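Side-chain contacts in VIN1 (Oscarella pearsei, PDB 6BFI), which binds actin filaments and may play a role in cell-cell adhesion as a sponge member of the vinculin/alpha-catenin family: residues A[775-778]-A[779-782]; A[722-725]-A[726-730]. All coordinates share one frame; numbering follows the deposited sequence.

Interaction 1: A[775-778]-A[779-782]; sequences TVKA and TSMG
Ser780 and Thr779 turn their hydroxyls back onto carbonyls of the last turn of helix 763-778, closing its C-terminal end where the chain leaves the helix at Thr779. Lys777 O is gripped by three donors: Met781 N at 3.1 Å, nearly in line with the C=O bond, and Ser780 N and Ser780 OG, both above the carbonyl plane. The Ser780 hydroxyl, 3.0 Å from Lys777 O, gets there because it sits between its own backbone N and carbonyl carbon (chi1 61°). Thr779 does the same one residue earlier, its OG1 donating to Val776 O at 2.9 Å from 36° above the carbonyl plane, while its CG2 lies 3.3 Å from Thr775 O. The threonine hydroxyl thus supplies Val776 O where the backbone offers only a weak bond; that of Ser780 adds to two backbone N-H groups. Around this end, Thr779 rests on Val25 of helix 8-32 and on Ala112 of helix 102-145, whose Ile116 packs against Val776. The Lys777 chain, bent at chi2, crosses Met781 at about a right angle and carries its ammonium to helix 786-817, to a salt bridge with Asp789 and a hydrogen bond with Thr793. Where the two chains cross, Lys777 CE lies 3.8 Å from Met781 CB.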
# COMPACT_ATOMS: atom_id res chain seq x y z
N THR A 775 17.45 10.52 22.62
CA THR A 775 17.78 10.62 24.04
C THR A 775 18.62 9.44 24.49
O THR A 775 19.53 9.59 25.32
CB THR A 775 16.50 10.72 24.87
OG1 THR A 775 15.74 11.86 24.45
CG2 THR A 775 16.84 10.88 26.35
N VAL A 776 18.36 8.25 23.94
CA VAL A 776 19.16 7.08 24.29
C VAL A 776 20.56 7.20 23.71
O VAL A 776 21.55 6.87 24.38
CB VAL A 776 18.46 5.79 23.80
CG1 VAL A 776 19.35 4.58 24.03
CG2 VAL A 776 17.14 5.61 24.52
N LYS A 777 20.68 7.69 22.47
CA LYS A 777 21.99 7.85 21.85
C LYS A 777 22.83 8.88 22.58
O LYS A 777 24.05 8.71 22.73
CB LYS A 777 21.82 8.23 20.38
CG LYS A 777 23.09 8.68 19.69
CD LYS A 777 24.13 7.57 19.62
CE LYS A 777 25.41 8.06 18.96
NZ LYS A 777 26.43 6.98 18.88
N ALA A 778 22.21 9.97 23.04
CA ALA A 778 22.95 11.02 23.72
C ALA A 778 23.55 10.53 25.04
O ALA A 778 24.62 11.00 25.44
CB ALA A 778 22.05 12.23 23.96
N THR A 779 22.88 9.60 25.71
CA THR A 779 23.35 9.09 26.99
C THR A 779 24.31 7.92 26.85
O THR A 779 24.70 7.32 27.86
CB THR A 779 22.16 8.68 27.86
OG1 THR A 779 21.41 7.65 27.19
CG2 THR A 779 21.26 9.87 28.12
N SER A 780 24.71 7.58 25.62
CA SER A 780 25.64 6.49 25.38
C SER A 780 26.90 6.91 24.65
O SER A 780 27.97 6.35 24.90
CB SER A 780 24.96 5.36 24.60
OG SER A 780 24.51 5.82 23.34
N MET A 781 26.81 7.88 23.74
CA MET A 781 28.00 8.35 23.04
C MET A 781 28.90 9.13 23.99
O MET A 781 28.44 9.74 24.96
CB MET A 781 27.62 9.22 21.84
CG MET A 781 27.08 10.60 22.20
SD MET A 781 26.80 11.61 20.73
CE MET A 781 26.22 13.13 21.48
N GLY A 782 30.20 9.10 23.71
CA GLY A 782 31.17 9.73 24.58
C GLY A 782 31.54 8.86 25.76
O GLY A 782 31.30 9.24 26.91

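Interaction 2: A[722-725]-A[726-730]; sequences LIRM and AKEIA
Arg724 lies alongside Glu728, one turn on in helix 718-745, the two side chains pointing the same way in an i to i+4 salt bridge. Arg724 NH1 donates to Glu728 OE1 at 3.2 Å, on the syn side of the carboxylate, with an N-H...O angle of 149°. The guanidinium and carboxylate planes stand 48° apart, and Arg724 CG also comes within 3.2 Å of Glu728 OE1. A bend at chi3 (55°) folds the arginine back so that NH1 meets this oxygen, while NH2 bridges to Asp721 and Glu650. Glu728 OE2 pairs with Lys701, and Met725 CE approaches it to 4.0 Å. With an alanine here, Lys701 would probably lose this carboxylate partner and Arg724 NH1 its salt bridge one turn on, though Asp721 and Glu650 would still hold the guanidinium through NH2. On another side of the helix, Ile723 and Lys727 run side by side, CG2 of Ile723 lying 3.8 Å from CE of Lys727. Met725 CG and Ile729 CD1 make a looser apolar contact at 4.3 Å. In the surrounding bundle, helix 690-710 packs on Met725, Ala726 and Ile729, helix 763-778 on Ala726, Ile729 and Ala730, and helix 8-32 covers Ile723 and Lys727.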
# COMPACT_ATOMS: atom_id res chain seq x y z
N LEU A 722 21.99 17.26 20.38
CA LEU A 722 21.30 16.13 19.78
C LEU A 722 19.86 16.03 20.27
O LEU A 722 18.93 15.88 19.46
CB LEU A 722 22.07 14.83 20.07
CG LEU A 722 21.38 13.52 19.70
CD1 LEU A 722 20.92 13.53 18.24
CD2 LEU A 722 22.30 12.34 19.96
N ILE A 723 19.66 16.11 21.58
CA ILE A 723 18.31 15.98 22.13
C ILE A 723 17.43 17.14 21.68
O ILE A 723 16.32 16.93 21.17
CB ILE A 723 18.38 15.89 23.67
CG1 ILE A 723 19.17 14.65 24.09
CG2 ILE A 723 16.98 15.88 24.26
CD1 ILE A 723 19.37 14.53 25.59
N ARG A 724 17.92 18.37 21.85
CA ARG A 724 17.16 19.54 21.43
C ARG A 724 16.85 19.50 19.94
O ARG A 724 15.74 19.84 19.52
CB ARG A 724 17.94 20.81 21.78
CG ARG A 724 17.33 22.09 21.25
CD ARG A 724 18.19 23.29 21.61
NE ARG A 724 19.57 23.12 21.15
CZ ARG A 724 19.99 23.42 19.93
NH1 ARG A 724 19.14 23.91 19.03
NH2 ARG A 724 21.26 23.24 19.59
N MET A 725 17.82 19.07 19.13
CA MET A 725 17.59 18.98 17.70
C MET A 725 16.51 17.95 17.38
O MET A 725 15.67 18.17 16.50
CB MET A 725 18.89 18.63 16.98
CG MET A 725 18.79 18.71 15.47
SD MET A 725 18.15 20.30 14.93
CE MET A 725 19.44 21.40 15.52
N ALA A 726 16.52 16.82 18.09
CA ALA A 726 15.47 15.82 17.90
C ALA A 726 14.10 16.38 18.23
O ALA A 726 13.13 16.15 17.50
CB ALA A 726 15.76 14.58 18.74
N LYS A 727 14.00 17.13 19.34
CA LYS A 727 12.71 17.71 19.70
C LYS A 727 12.26 18.74 18.67
O LYS A 727 11.07 18.81 18.33
CB LYS A 727 12.79 18.34 21.09
CG LYS A 727 13.09 17.33 22.19
CD LYS A 727 12.67 17.85 23.56
CE LYS A 727 13.87 18.12 24.45
NZ LYS A 727 13.45 18.64 25.79
N GLU A 728 13.20 19.53 18.13
CA GLU A 728 12.84 20.50 17.10
C GLU A 728 12.36 19.80 15.83
O GLU A 728 11.39 20.25 15.20
CB GLU A 728 14.03 21.41 16.80
CG GLU A 728 14.13 22.61 17.73
CD GLU A 728 15.50 23.26 17.73
OE1 GLU A 728 15.94 23.71 18.81
OE2 GLU A 728 16.13 23.32 16.66
N ILE A 729 13.01 18.70 15.45
CA ILE A 729 12.55 17.94 14.29
C ILE A 729 11.17 17.36 14.55
O ILE A 729 10.33 17.28 13.64
CB ILE A 729 13.57 16.84 13.93
CG1 ILE A 729 14.89 17.46 13.48
CG2 ILE A 729 13.03 15.93 12.84
CD1 ILE A 729 15.97 16.45 13.17
N ALA A 730 10.91 16.94 15.79
CA ALA A 730 9.59 16.40 16.12
C ALA A 730 8.51 17.47 15.98
O ALA A 730 7.44 17.21 15.41
CB ALA A 730 9.60 15.83 17.54

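In the fold
Both contacts are local and belong to neighbouring helices of one bundle, their centres about 14 Å apart. They meet directly: Leu722 CD2 packs on Lys777 CG at 3.8 Å, and Ile723 CG1 on Ala778 CB at the same distance, which sets helix 718-745 against the end of helix 763-778. Helix 8-32 touches both. Interaction 1 is buried throughout its touching residues, and its chemistry is that of a helix end, with hydroxyls on short side chains and backbone N-H groups serving carbonyls. Interaction 2 lies within a continuing helix whose carbonyls are met by backbone N-H groups; its salt bridge stands on a partly exposed face, while Ile723, Met725, Ala726 and Ile729 are buried.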